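Local coordinates for sensory box/GGDEF domain protein (Colwellia psychrerythraea, PDB 3LYX) that probably senses a signal through this N-terminal PAS domain and passes it to a GGDEF domain, the module that in relatives makes cyclic di-GMP, at residues D18-T23 with D31-S36; S96-I101 with V109-I114; T38-S43 with G113-I118. All blocks are in the same frame, centred on the assembly; numbering follows the deposited sequence.

Interaction 1: D18-T23 with D31-S36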
ATOM      1  N   ASP B  18      -4.044   2.587   0.068  1.00 23.82           N
ATOM      2  CA  ASP B  18      -3.446   3.395  -0.986  1.00 24.76           C
ATOM      3  C   ASP B  18      -3.959   2.959  -2.352  1.00 24.06           C
ATOM      4  O   ASP B  18      -4.072   1.771  -2.622  1.00 19.96           O
ATOM      5  CB  ASP B  18      -1.930   3.217  -0.971  1.00 25.14           C
ATOM      6  CG  ASP B  18      -1.301   3.706   0.312  1.00 30.42           C
ATOM      7  OD1 ASP B  18      -0.772   4.839   0.296  1.00 29.23           O
ATOM      8  OD2 ASP B  18      -1.350   2.957   1.327  1.00 28.04           O
ATOM      9  N   ALA B  19      -4.257   3.920  -3.215  1.00 23.73           N
ATOM     10  CA  ALA B  19      -4.703   3.597  -4.568  1.00 23.06           C
ATOM     11  C   ALA B  19      -3.449   3.534  -5.435  1.00 24.53           C
ATOM     12  O   ALA B  19      -2.786   4.555  -5.676  1.00 23.66           O
ATOM     13  CB  ALA B  19      -5.641   4.674  -5.076  1.00 26.16           C
ATOM     14  N   ILE B  20      -3.104   2.329  -5.875  1.00 25.64           N
ATOM     15  CA  ILE B  20      -1.937   2.128  -6.721  1.00 26.72           C
ATOM     16  C   ILE B  20      -2.379   2.086  -8.183  1.00 26.77           C
ATOM     17  O   ILE B  20      -3.318   1.369  -8.532  1.00 26.35           O
ATOM     18  CB  ILE B  20      -1.226   0.785  -6.412  1.00 26.19           C
ATOM     19  CG1 ILE B  20      -0.857   0.701  -4.923  1.00 29.63           C
ATOM     20  CG2 ILE B  20       0.033   0.650  -7.267  1.00 25.10           C
ATOM     21  CD1 ILE B  20       0.063   1.804  -4.463  1.00 34.14           C
ATOM     22  N   VAL B  21      -1.714   2.862  -9.032  1.00 26.74           N
ATOM     23  CA  VAL B  21      -2.024   2.868 -10.458  1.00 25.81           C
ATOM     24  C   VAL B  21      -0.708   2.764 -11.206  1.00 25.22           C
ATOM     25  O   VAL B  21       0.123   3.678 -11.156  1.00 24.28           O
ATOM     26  CB  VAL B  21      -2.745   4.162 -10.897  1.00 25.56           C
ATOM     27  CG1 VAL B  21      -3.082   4.098 -12.387  1.00 28.69           C
ATOM     28  CG2 VAL B  21      -4.010   4.351 -10.081  1.00 28.61           C
ATOM     29  N   VAL B  22      -0.518   1.637 -11.881  1.00 23.94           N
ATOM     30  CA  VAL B  22       0.692   1.388 -12.647  1.00 24.83           C
ATOM     31  C   VAL B  22       0.399   1.645 -14.126  1.00 25.89           C
ATOM     32  O   VAL B  22      -0.584   1.130 -14.653  1.00 23.64           O
ATOM     33  CB  VAL B  22       1.145  -0.064 -12.464  1.00 24.60           C
ATOM     34  CG1 VAL B  22       2.478  -0.285 -13.154  1.00 25.32           C
ATOM     35  CG2 VAL B  22       1.234  -0.392 -10.973  1.00 25.87           C
ATOM     36  N   THR B  23       1.249   2.433 -14.787  1.00 24.91           N
ATOM     37  CA  THR B  23       1.059   2.765 -16.205  1.00 26.00           C
ATOM     38  C   THR B  23       2.262   2.437 -17.076  1.00 27.25           C
ATOM     39  O   THR B  23       3.364   2.209 -16.569  1.00 26.61           O
ATOM     40  CB  THR B  23       0.776   4.273 -16.400  1.00 25.10           C
ATOM     41  OG1 THR B  23       1.847   5.030 -15.826  1.00 22.92           O
ATOM     42  CG2 THR B  23      -0.538   4.677 -15.747  1.00 24.36           C
ATOM     43  N   ASP B  31      -1.921  -1.858 -14.388  1.00 28.84           N
ATOM     44  CA  ASP B  31      -2.278  -2.527 -13.131  1.00 27.02           C
ATOM     45  C   ASP B  31      -3.058  -1.529 -12.280  1.00 26.09           C
ATOM     46  O   ASP B  31      -2.839  -0.318 -12.353  1.00 26.74           O
ATOM     47  CB  ASP B  31      -1.053  -3.074 -12.385  1.00 28.21           C
ATOM     48  CG  ASP B  31      -1.331  -4.446 -11.729  1.00 31.79           C
ATOM     49  OD1 ASP B  31      -0.370  -5.160 -11.387  1.00 35.71           O
ATOM     50  OD2 ASP B  31      -2.513  -4.816 -11.557  1.00 33.24           O
ATOM     51  N   TRP B  32      -3.978  -2.055 -11.482  1.00 24.22           N
ATOM     52  CA  TRP B  32      -4.896  -1.249 -10.685  1.00 23.87           C
ATOM     53  C   TRP B  32      -5.290  -2.109  -9.484  1.00 25.37           C
ATOM     54  O   TRP B  32      -5.696  -3.254  -9.668  1.00 26.32           O
ATOM     55  CB  TRP B  32      -6.096  -0.966 -11.612  1.00 24.57           C
ATOM     56  CG  TRP B  32      -7.264  -0.186 -11.100  1.00 21.85           C
ATOM     57  CD1 TRP B  32      -8.390  -0.686 -10.513  1.00 23.78           C
ATOM     58  CD2 TRP B  32      -7.472   1.222 -11.233  1.00 23.06           C
ATOM     59  NE1 TRP B  32      -9.291   0.322 -10.280  1.00 25.25           N
ATOM     60  CE2 TRP B  32      -8.753   1.506 -10.711  1.00 23.02           C
ATOM     61  CE3 TRP B  32      -6.699   2.274 -11.745  1.00 21.25           C
ATOM     62  CZ2 TRP B  32      -9.281   2.796 -10.685  1.00 22.73           C
ATOM     63  CZ3 TRP B  32      -7.222   3.559 -11.720  1.00 19.95           C
ATOM     64  CH2 TRP B  32      -8.503   3.809 -11.194  1.00 25.09           C
ATOM     65  N   ASN B  33      -5.161  -1.583  -8.265  1.00 27.48           N
ATOM     66  CA  ASN B  33      -5.519  -2.364  -7.075  1.00 26.62           C
ATOM     67  C   ASN B  33      -6.882  -1.941  -6.537  1.00 26.08           C
ATOM     68  O   ASN B  33      -7.485  -0.988  -7.037  1.00 26.57           O
ATOM     69  CB  ASN B  33      -4.450  -2.210  -5.979  1.00 24.97           C
ATOM     70  CG  ASN B  33      -4.412  -0.808  -5.385  1.00 26.02           C
ATOM     71  OD1 ASN B  33      -4.871   0.153  -6.001  1.00 24.84           O
ATOM     72  ND2 ASN B  33      -3.847  -0.684  -4.187  1.00 24.08           N
ATOM     73  N   LYS B  34      -7.367  -2.647  -5.519  1.00 26.66           N
ATOM     74  CA  LYS B  34      -8.670  -2.354  -4.928  1.00 27.45           C
ATOM     75  C   LYS B  34      -8.736  -0.923  -4.425  1.00 27.33           C
ATOM     76  O   LYS B  34      -9.777  -0.261  -4.531  1.00 26.33           O
ATOM     77  CB  LYS B  34      -8.961  -3.312  -3.772  1.00 30.74           C
ATOM     78  CG  LYS B  34      -8.889  -4.797  -4.139  1.00 36.10           C
ATOM     79  CD  LYS B  34      -9.922  -5.185  -5.196  1.00 39.74           C
ATOM     80  CE  LYS B  34      -9.800  -6.663  -5.561  1.00 42.86           C
ATOM     81  NZ  LYS B  34     -10.817  -7.102  -6.568  1.00 43.67           N
ATOM     82  N   GLY B  35      -7.620  -0.452  -3.871  1.00 26.40           N
ATOM     83  CA  GLY B  35      -7.557   0.906  -3.367  1.00 25.91           C
ATOM     84  C   GLY B  35      -7.948   1.935  -4.412  1.00 24.57           C
ATOM     85  O   GLY B  35      -8.636   2.906  -4.106  1.00 24.31           O
ATOM     86  N   SER B  36      -7.513   1.728  -5.652  1.00 25.85           N
ATOM     87  CA  SER B  36      -7.841   2.666  -6.719  1.00 27.18           C
ATOM     88  C   SER B  36      -9.323   2.570  -7.072  1.00 26.51           C
ATOM     89  O   SER B  36      -9.954   3.570  -7.414  1.00 25.95           O
ATOM     90  CB  SER B  36      -6.976   2.392  -7.951  1.00 28.91           C
ATOM     91  OG  SER B  36      -5.609   2.670  -7.678  1.00 31.24           O
TER

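Interaction 2: S96-I101 with V109-I114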
ATOM      1  N   SER B  96      -0.776  12.877  -4.460  1.00 28.53           N
ATOM      2  CA  SER B  96      -0.261  11.891  -5.398  1.00 28.66           C
ATOM      3  C   SER B  96       1.260  11.887  -5.539  1.00 28.70           C
ATOM      4  O   SER B  96       1.927  12.903  -5.322  1.00 27.48           O
ATOM      5  CB  SER B  96      -0.928  12.120  -6.768  1.00 25.30           C
ATOM      6  OG  SER B  96      -0.453  11.205  -7.740  1.00 23.13           O
ATOM      7  N   MET B  97       1.791  10.727  -5.904  1.00 27.74           N
ATOM      8  CA  MET B  97       3.224  10.549  -6.097  1.00 29.17           C
ATOM      9  C   MET B  97       3.419   9.644  -7.306  1.00 26.41           C
ATOM     10  O   MET B  97       2.638   8.726  -7.538  1.00 27.63           O
ATOM     11  CB  MET B  97       3.838   9.901  -4.860  1.00 31.23           C
ATOM     12  CG  MET B  97       5.333   9.661  -4.934  1.00 37.14           C
ATOM     13  SD  MET B  97       5.813   8.428  -3.705  1.00 38.45           S
ATOM     14  CE  MET B  97       5.360   6.970  -4.573  1.00 40.30           C
ATOM     15  N   CYS B  98       4.465   9.903  -8.074  1.00 26.76           N
ATOM     16  CA  CYS B  98       4.752   9.110  -9.258  1.00 26.44           C
ATOM     17  C   CYS B  98       6.252   8.880  -9.403  1.00 25.50           C
ATOM     18  O   CYS B  98       7.047   9.815  -9.295  1.00 25.29           O
ATOM     19  CB  CYS B  98       4.219   9.827 -10.506  1.00 26.22           C
ATOM     20  SG  CYS B  98       4.365   8.871 -12.050  1.00 30.50           S
ATOM     21  N   VAL B  99       6.637   7.627  -9.615  1.00 25.84           N
ATOM     22  CA  VAL B  99       8.039   7.284  -9.819  1.00 25.36           C
ATOM     23  C   VAL B  99       8.101   6.334 -11.005  1.00 25.71           C
ATOM     24  O   VAL B  99       7.140   5.620 -11.290  1.00 22.49           O
ATOM     25  CB  VAL B  99       8.690   6.621  -8.569  1.00 25.52           C
ATOM     26  CG1 VAL B  99       8.583   7.567  -7.378  1.00 28.16           C
ATOM     27  CG2 VAL B  99       8.034   5.280  -8.254  1.00 23.61           C
ATOM     28  N   PRO B 100       9.233   6.315 -11.719  1.00 25.95           N
ATOM     29  CA  PRO B 100       9.373   5.436 -12.879  1.00 25.44           C
ATOM     30  C   PRO B 100       9.570   3.978 -12.503  1.00 26.30           C
ATOM     31  O   PRO B 100      10.152   3.670 -11.458  1.00 23.02           O
ATOM     32  CB  PRO B 100      10.589   6.015 -13.592  1.00 25.73           C
ATOM     33  CG  PRO B 100      11.440   6.466 -12.464  1.00 26.68           C
ATOM     34  CD  PRO B 100      10.448   7.128 -11.520  1.00 26.21           C
ATOM     35  N   ILE B 101       9.044   3.073 -13.327  1.00 24.50           N
ATOM     36  CA  ILE B 101       9.258   1.659 -13.066  1.00 25.57           C
ATOM     37  C   ILE B 101      10.213   1.223 -14.152  1.00 26.46           C
ATOM     38  O   ILE B 101      10.251   1.824 -15.224  1.00 27.42           O
ATOM     39  CB  ILE B 101       7.960   0.821 -13.119  1.00 26.39           C
ATOM     40  CG1 ILE B 101       7.285   0.965 -14.478  1.00 23.77           C
ATOM     41  CG2 ILE B 101       7.043   1.244 -11.976  1.00 28.27           C
ATOM     42  CD1 ILE B 101       6.227  -0.091 -14.718  1.00 23.89           C
ATOM     43  N   VAL B 109      10.098   1.497 -18.171  1.00 31.19           N
ATOM     44  CA  VAL B 109       9.017   0.872 -18.937  1.00 29.91           C
ATOM     45  C   VAL B 109       7.652   1.436 -18.549  1.00 29.98           C
ATOM     46  O   VAL B 109       6.607   0.944 -18.985  1.00 29.09           O
ATOM     47  CB  VAL B 109       8.985  -0.664 -18.740  1.00 31.69           C
ATOM     48  CG1 VAL B 109      10.255  -1.287 -19.325  1.00 32.05           C
ATOM     49  CG2 VAL B 109       8.851  -1.003 -17.247  1.00 30.76           C
ATOM     50  N   GLY B 110       7.661   2.474 -17.727  1.00 29.46           N
ATOM     51  CA  GLY B 110       6.409   3.068 -17.318  1.00 26.71           C
ATOM     52  C   GLY B 110       6.535   3.774 -15.993  1.00 27.96           C
ATOM     53  O   GLY B 110       7.624   4.208 -15.614  1.00 28.28           O
ATOM     54  N   ALA B 111       5.419   3.868 -15.282  1.00 26.22           N
ATOM     55  CA  ALA B 111       5.397   4.545 -13.999  1.00 26.88           C
ATOM     56  C   ALA B 111       4.509   3.873 -12.959  1.00 26.27           C
ATOM     57  O   ALA B 111       3.606   3.080 -13.277  1.00 22.98           O
ATOM     58  CB  ALA B 111       4.947   5.992 -14.191  1.00 26.83           C
ATOM     59  N   LEU B 112       4.778   4.232 -11.709  1.00 25.86           N
ATOM     60  CA  LEU B 112       4.048   3.741 -10.552  1.00 24.03           C
ATOM     61  C   LEU B 112       3.429   4.956  -9.874  1.00 23.89           C
ATOM     62  O   LEU B 112       4.138   5.892  -9.499  1.00 23.43           O
ATOM     63  CB  LEU B 112       5.005   3.034  -9.584  1.00 26.20           C
ATOM     64  CG  LEU B 112       4.434   2.500  -8.258  1.00 30.18           C
ATOM     65  CD1 LEU B 112       3.524   1.309  -8.519  1.00 28.01           C
ATOM     66  CD2 LEU B 112       5.581   2.068  -7.347  1.00 30.85           C
ATOM     67  N   GLY B 113       2.109   4.958  -9.746  1.00 21.41           N
ATOM     68  CA  GLY B 113       1.438   6.062  -9.091  1.00 24.76           C
ATOM     69  C   GLY B 113       0.815   5.627  -7.770  1.00 25.68           C
ATOM     70  O   GLY B 113       0.214   4.553  -7.696  1.00 25.93           O
ATOM     71  N   ILE B 114       0.978   6.445  -6.732  1.00 25.71           N
ATOM     72  CA  ILE B 114       0.408   6.175  -5.403  1.00 27.16           C
ATOM     73  C   ILE B 114      -0.505   7.362  -5.102  1.00 27.86           C
ATOM     74  O   ILE B 114      -0.086   8.516  -5.206  1.00 28.58           O
ATOM     75  CB  ILE B 114       1.507   6.081  -4.296  1.00 29.64           C
ATOM     76  CG1 ILE B 114       2.417   4.880  -4.544  1.00 29.66           C
ATOM     77  CG2 ILE B 114       0.846   5.914  -2.917  1.00 26.50           C
ATOM     78  CD1 ILE B 114       3.174   4.935  -5.836  1.00 36.28           C
TER

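Interaction 3: T38-S43 with G113-I118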
ATOM      1  N   THR B  38     -11.724   1.935  -5.000  1.00 30.98           N
ATOM      2  CA  THR B  38     -12.404   2.674  -3.939  1.00 27.30           C
ATOM      3  C   THR B  38     -12.251   4.172  -4.138  1.00 26.77           C
ATOM      4  O   THR B  38     -13.205   4.928  -3.964  1.00 28.42           O
ATOM      5  CB  THR B  38     -11.844   2.319  -2.531  1.00 28.82           C
ATOM      6  OG1 THR B  38     -12.075   0.933  -2.247  1.00 29.00           O
ATOM      7  CG2 THR B  38     -12.531   3.153  -1.455  1.00 28.62           C
ATOM      8  N   LEU B  39     -11.055   4.608  -4.520  1.00 26.60           N
ATOM      9  CA  LEU B  39     -10.815   6.036  -4.700  1.00 26.69           C
ATOM     10  C   LEU B  39     -11.399   6.655  -5.961  1.00 27.76           C
ATOM     11  O   LEU B  39     -12.071   7.686  -5.896  1.00 29.62           O
ATOM     12  CB  LEU B  39      -9.316   6.324  -4.670  1.00 26.60           C
ATOM     13  CG  LEU B  39      -8.879   7.772  -4.898  1.00 23.68           C
ATOM     14  CD1 LEU B  39      -9.348   8.664  -3.742  1.00 28.67           C
ATOM     15  CD2 LEU B  39      -7.374   7.804  -5.008  1.00 24.03           C
ATOM     16  N   TYR B  40     -11.138   6.024  -7.103  1.00 27.69           N
ATOM     17  CA  TYR B  40     -11.581   6.546  -8.389  1.00 28.56           C
ATOM     18  C   TYR B  40     -12.958   6.089  -8.854  1.00 31.14           C
ATOM     19  O   TYR B  40     -13.601   6.776  -9.662  1.00 31.86           O
ATOM     20  CB  TYR B  40     -10.539   6.201  -9.458  1.00 26.75           C
ATOM     21  CG  TYR B  40      -9.188   6.847  -9.225  1.00 26.11           C
ATOM     22  CD1 TYR B  40      -9.018   8.223  -9.365  1.00 25.30           C
ATOM     23  CD2 TYR B  40      -8.078   6.080  -8.842  1.00 23.40           C
ATOM     24  CE1 TYR B  40      -7.764   8.827  -9.125  1.00 22.69           C
ATOM     25  CE2 TYR B  40      -6.835   6.665  -8.606  1.00 20.99           C
ATOM     26  CZ  TYR B  40      -6.687   8.039  -8.747  1.00 22.87           C
ATOM     27  OH  TYR B  40      -5.462   8.627  -8.512  1.00 22.55           O
ATOM     28  N   GLY B  41     -13.404   4.933  -8.367  1.00 31.86           N
ATOM     29  CA  GLY B  41     -14.714   4.433  -8.744  1.00 31.58           C
ATOM     30  C   GLY B  41     -14.726   3.311  -9.765  1.00 32.23           C
ATOM     31  O   GLY B  41     -15.714   2.591  -9.867  1.00 33.34           O
ATOM     32  N   TYR B  42     -13.639   3.155 -10.516  1.00 30.75           N
ATOM     33  CA  TYR B  42     -13.537   2.120 -11.550  1.00 30.58           C
ATOM     34  C   TYR B  42     -12.944   0.819 -11.015  1.00 30.08           C
ATOM     35  O   TYR B  42     -12.073   0.848 -10.147  1.00 31.69           O
ATOM     36  CB  TYR B  42     -12.636   2.594 -12.686  1.00 29.86           C
ATOM     37  CG  TYR B  42     -13.019   3.911 -13.315  1.00 31.61           C
ATOM     38  CD1 TYR B  42     -13.931   3.963 -14.376  1.00 33.79           C
ATOM     39  CD2 TYR B  42     -12.431   5.104 -12.887  1.00 29.50           C
ATOM     40  CE1 TYR B  42     -14.238   5.169 -15.001  1.00 32.21           C
ATOM     41  CE2 TYR B  42     -12.731   6.310 -13.500  1.00 31.83           C
ATOM     42  CZ  TYR B  42     -13.632   6.334 -14.560  1.00 32.39           C
ATOM     43  OH  TYR B  42     -13.904   7.519 -15.193  1.00 31.22           O
ATOM     44  N   SER B  43     -13.410  -0.312 -11.547  1.00 28.24           N
ATOM     45  CA  SER B  43     -12.905  -1.630 -11.147  1.00 27.78           C
ATOM     46  C   SER B  43     -11.741  -1.957 -12.088  1.00 28.52           C
ATOM     47  O   SER B  43     -11.540  -1.251 -13.071  1.00 30.43           O
ATOM     48  CB  SER B  43     -14.006  -2.694 -11.282  1.00 27.41           C
ATOM     49  OG  SER B  43     -14.429  -2.851 -12.632  1.00 24.85           O
ATOM     50  N   GLY B 113       2.109   4.958  -9.746  1.00 21.41           N
ATOM     51  CA  GLY B 113       1.438   6.062  -9.091  1.00 24.76           C
ATOM     52  C   GLY B 113       0.815   5.627  -7.770  1.00 25.68           C
ATOM     53  O   GLY B 113       0.214   4.553  -7.696  1.00 25.93           O
ATOM     54  N   ILE B 114       0.978   6.445  -6.732  1.00 25.71           N
ATOM     55  CA  ILE B 114       0.408   6.175  -5.403  1.00 27.16           C
ATOM     56  C   ILE B 114      -0.505   7.362  -5.102  1.00 27.86           C
ATOM     57  O   ILE B 114      -0.086   8.516  -5.206  1.00 28.58           O
ATOM     58  CB  ILE B 114       1.507   6.081  -4.296  1.00 29.64           C
ATOM     59  CG1 ILE B 114       2.417   4.880  -4.544  1.00 29.66           C
ATOM     60  CG2 ILE B 114       0.846   5.914  -2.917  1.00 26.50           C
ATOM     61  CD1 ILE B 114       3.174   4.935  -5.836  1.00 36.28           C
ATOM     62  N   ASN B 115      -1.747   7.093  -4.720  1.00 26.58           N
ATOM     63  CA  ASN B 115      -2.684   8.182  -4.491  1.00 26.97           C
ATOM     64  C   ASN B 115      -3.528   8.032  -3.221  1.00 29.18           C
ATOM     65  O   ASN B 115      -3.797   6.917  -2.777  1.00 25.28           O
ATOM     66  CB  ASN B 115      -3.605   8.289  -5.716  1.00 25.36           C
ATOM     67  CG  ASN B 115      -2.832   8.436  -7.020  1.00 26.92           C
ATOM     68  OD1 ASN B 115      -2.539   9.550  -7.459  1.00 27.41           O
ATOM     69  ND2 ASN B 115      -2.486   7.311  -7.636  1.00 24.13           N
ATOM     70  N   ARG B 116      -3.949   9.168  -2.664  1.00 30.60           N
ATOM     71  CA  ARG B 116      -4.777   9.208  -1.455  1.00 35.51           C
ATOM     72  C   ARG B 116      -5.733  10.400  -1.462  1.00 35.88           C
ATOM     73  O   ARG B 116      -5.329  11.540  -1.700  1.00 36.27           O
ATOM     74  CB  ARG B 116      -3.909   9.293  -0.193  1.00 37.13           C
ATOM     75  CG  ARG B 116      -3.270   7.980   0.242  1.00 42.47           C
ATOM     76  CD  ARG B 116      -2.364   8.207   1.442  1.00 44.37           C
ATOM     77  NE  ARG B 116      -1.266   9.114   1.120  1.00 46.52           N
ATOM     78  CZ  ARG B 116      -0.190   8.775   0.414  1.00 48.46           C
ATOM     79  NH1 ARG B 116      -0.050   7.538  -0.050  1.00 49.76           N
ATOM     80  NH2 ARG B 116       0.748   9.677   0.160  1.00 48.47           N
ATOM     81  N   ASP B 117      -7.000  10.129  -1.180  1.00 37.23           N
ATOM     82  CA  ASP B 117      -8.020  11.165  -1.139  1.00 38.20           C
ATOM     83  C   ASP B 117      -7.683  12.219  -0.095  1.00 40.63           C
ATOM     84  O   ASP B 117      -7.309  11.899   1.032  1.00 35.85           O
ATOM     85  CB  ASP B 117      -9.388  10.553  -0.825  1.00 40.52           C
ATOM     86  CG  ASP B 117     -10.417  11.597  -0.449  1.00 44.84           C
ATOM     87  OD1 ASP B 117     -10.451  12.661  -1.105  1.00 44.71           O
ATOM     88  OD2 ASP B 117     -11.195  11.356   0.501  1.00 47.13           O
ATOM     89  N   ILE B 118      -7.830  13.479  -0.489  1.00 42.38           N
ATOM     90  CA  ILE B 118      -7.545  14.606   0.379  1.00 47.40           C
ATOM     91  C   ILE B 118      -8.681  15.631   0.255  1.00 51.14           C
ATOM     92  O   ILE B 118      -8.655  16.692   0.886  1.00 52.16           O
ATOM     93  CB  ILE B 118      -6.169  15.229  -0.019  1.00 47.13           C
ATOM     94  CG1 ILE B 118      -5.237  15.229   1.187  1.00 46.41           C
ATOM     95  CG2 ILE B 118      -6.341  16.624  -0.606  1.00 46.70           C
ATOM     96  CD1 ILE B 118      -4.890  13.849   1.669  1.00 46.85           C
TER

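Interaction 1: D18-T23 with D31-S36
Asp-18 offers its carbonyl O to the side-chain amide of Asn-33: ND2 donates over 2.9 Å, with the acceptor close to the amide plane, and the same nitrogen serves Phe-13 O. The Asp-18 carboxylate turns the other way, into a salt bridge with Arg-116 and hydrogen bonds to the backbone N of Phe-17 and of Asp-18 of the second subunit. The methyl of Ala-19 is pressed against the helix start, CB 3.4 Å from Ser-36 CA. At Ile-20 the backbone N-H reaches Asn-33 OD1 over 2.8 Å, while Ser-36 N, 3.1 Å from the same OD1, approaches from the opposite face of the amide. Asn-33 is the N-cap of helix 34-40, its CG held between backbone N and carbonyl carbon (chi1 68°), and it ties the first beta hairpin of the PAS fold, strands 19-24 and 29-32, to the helix that follows. The side chains of Ile-20 and Asn-33 cross at about a right angle, CG1 touching ND2. Val-21 lies beside Trp-32, CG2 3.7 Å from CZ3 and obliquely placed to the indole; Ser-36 CB sits over the centre of one indole face, and NE1 is engaged by Tyr-42 O. Val-22 pairs with Asp-31 through two backbone bonds, its N 3.1 Å from Asp-31 O, and their side chains lie side by side, CB to CB 3.7 Å. The Asp-31 carboxylate leads to Arg-9 of the second subunit.

Interaction 2: S96-I101 with V109-I114
Met-97 leaves its strand with CG opposite the backbone N (chi1 -180°) and then turns about the CG-SD bond (chi3 80°), which swings CE over to Ile-114. Ile-114 sets CG1 beside its own backbone N (chi1 -65°), and Ile-114 CD1 meets Met-97 CE at 3.2 Å, tighter than usual carbon contact. The two belong to the antiparallel hairpin of strands 91-102 and 108-117, in the five-stranded sheet of the PAS fold. Backbone bonds join the hydrogen-bonded pairs Met-97 with Ile-114 and Val-99 with Leu-112; in the second, Leu-112 N reaches Val-99 O over 2.8 Å, nearly along the C=O axis. Between them Cys-98 faces Gly-113 in a non-hydrogen-bonded pair, and Cys-98 CA makes a CA-H...O contact of 3.3 Å with Leu-112 O. Met-97, Val-99, Ile-101, Leu-112 and Ile-114 share one apolar face, where Tyr-15 of the second subunit packs on Met-97, Val-99 and Leu-112. Val-99 and Leu-112 stand side by side, Val-99 CG2 4.0 Å from Leu-112 CB. On the other face Cys-98 SG touches Ala-111 CB at 3.6 Å, and Val-68 of helix 61-75 packs on Cys-98. Toward the turn, Ile-101 and Leu-112 cross at about a right angle, with Ile-101 CG2 3.6 Å from Leu-112 CB. The other branch of Ile-101 lies across the backbone of Gly-110, Ile-101 CG1 3.3 Å from Gly-110 C.

Interaction 3: T38-S43 with G113-I118
Asn-115, on strand 108-117, directs its side chain at the hydroxyl end of Tyr-40. This is where the helical segment following the first hairpin of the PAS fold packs on the central strand of its sheet. Tyr-40 OH lies 3.0 Å from Asn-115 CG, and the amide carbon sits at the edge of the phenol, near the ring plane; ring and amide planes are turned 74° apart. The hydroxyl thus stands over the amide face, almost directly above CG, and although Tyr-40 OH is 3.2 Å from Asn-115 OD1 and 3.4 Å from Asn-115 ND2, it bonds to neither. The amide instead uses Ser-96 OG at OD1 and, weakly, Ala-19 O at ND2. Asn-115 CB also meets Leu-39 CD2 at 3.9 Å, the two side chains crossing at about a right angle. Leu-39 CD2 also rests 3.7 Å above one face of the Tyr-40 ring, offset toward its rim. Arg-116 turns to the other side of the strand. At Asp-117 the contact runs out to the surface: its carboxylate bonds to Thr-119, while Leu-39, with CG anti to the backbone N (chi1 178°), brings CD1 to 3.5 Å from Asp-117 CB.

How the interactions relate
Strand 108-117 connects all three contacts. It is the hairpin partner in interaction 2, the floor beneath the helix in interaction 3, and the neighbour of strand 19-24 from interaction 1, which it joins through a probable hydrogen bond from Gly-113 N to Val-21 O, 2.8 Å. Interactions 1 and 3 have centres about 7 Å apart and share helix 34-40: Ala-19 CB packs 3.6 Å from Leu-39 CD2, and Asp-18 OD1 bridges to Arg-116 NH1 at 2.8 Å. Interactions 2 and 3 have centres about 14 Å apart, yet share Gly-113 and Ile-114 and probably meet through Ser-96 OG and Asn-115 OD1 at 2.7 Å. All three touch the second subunit.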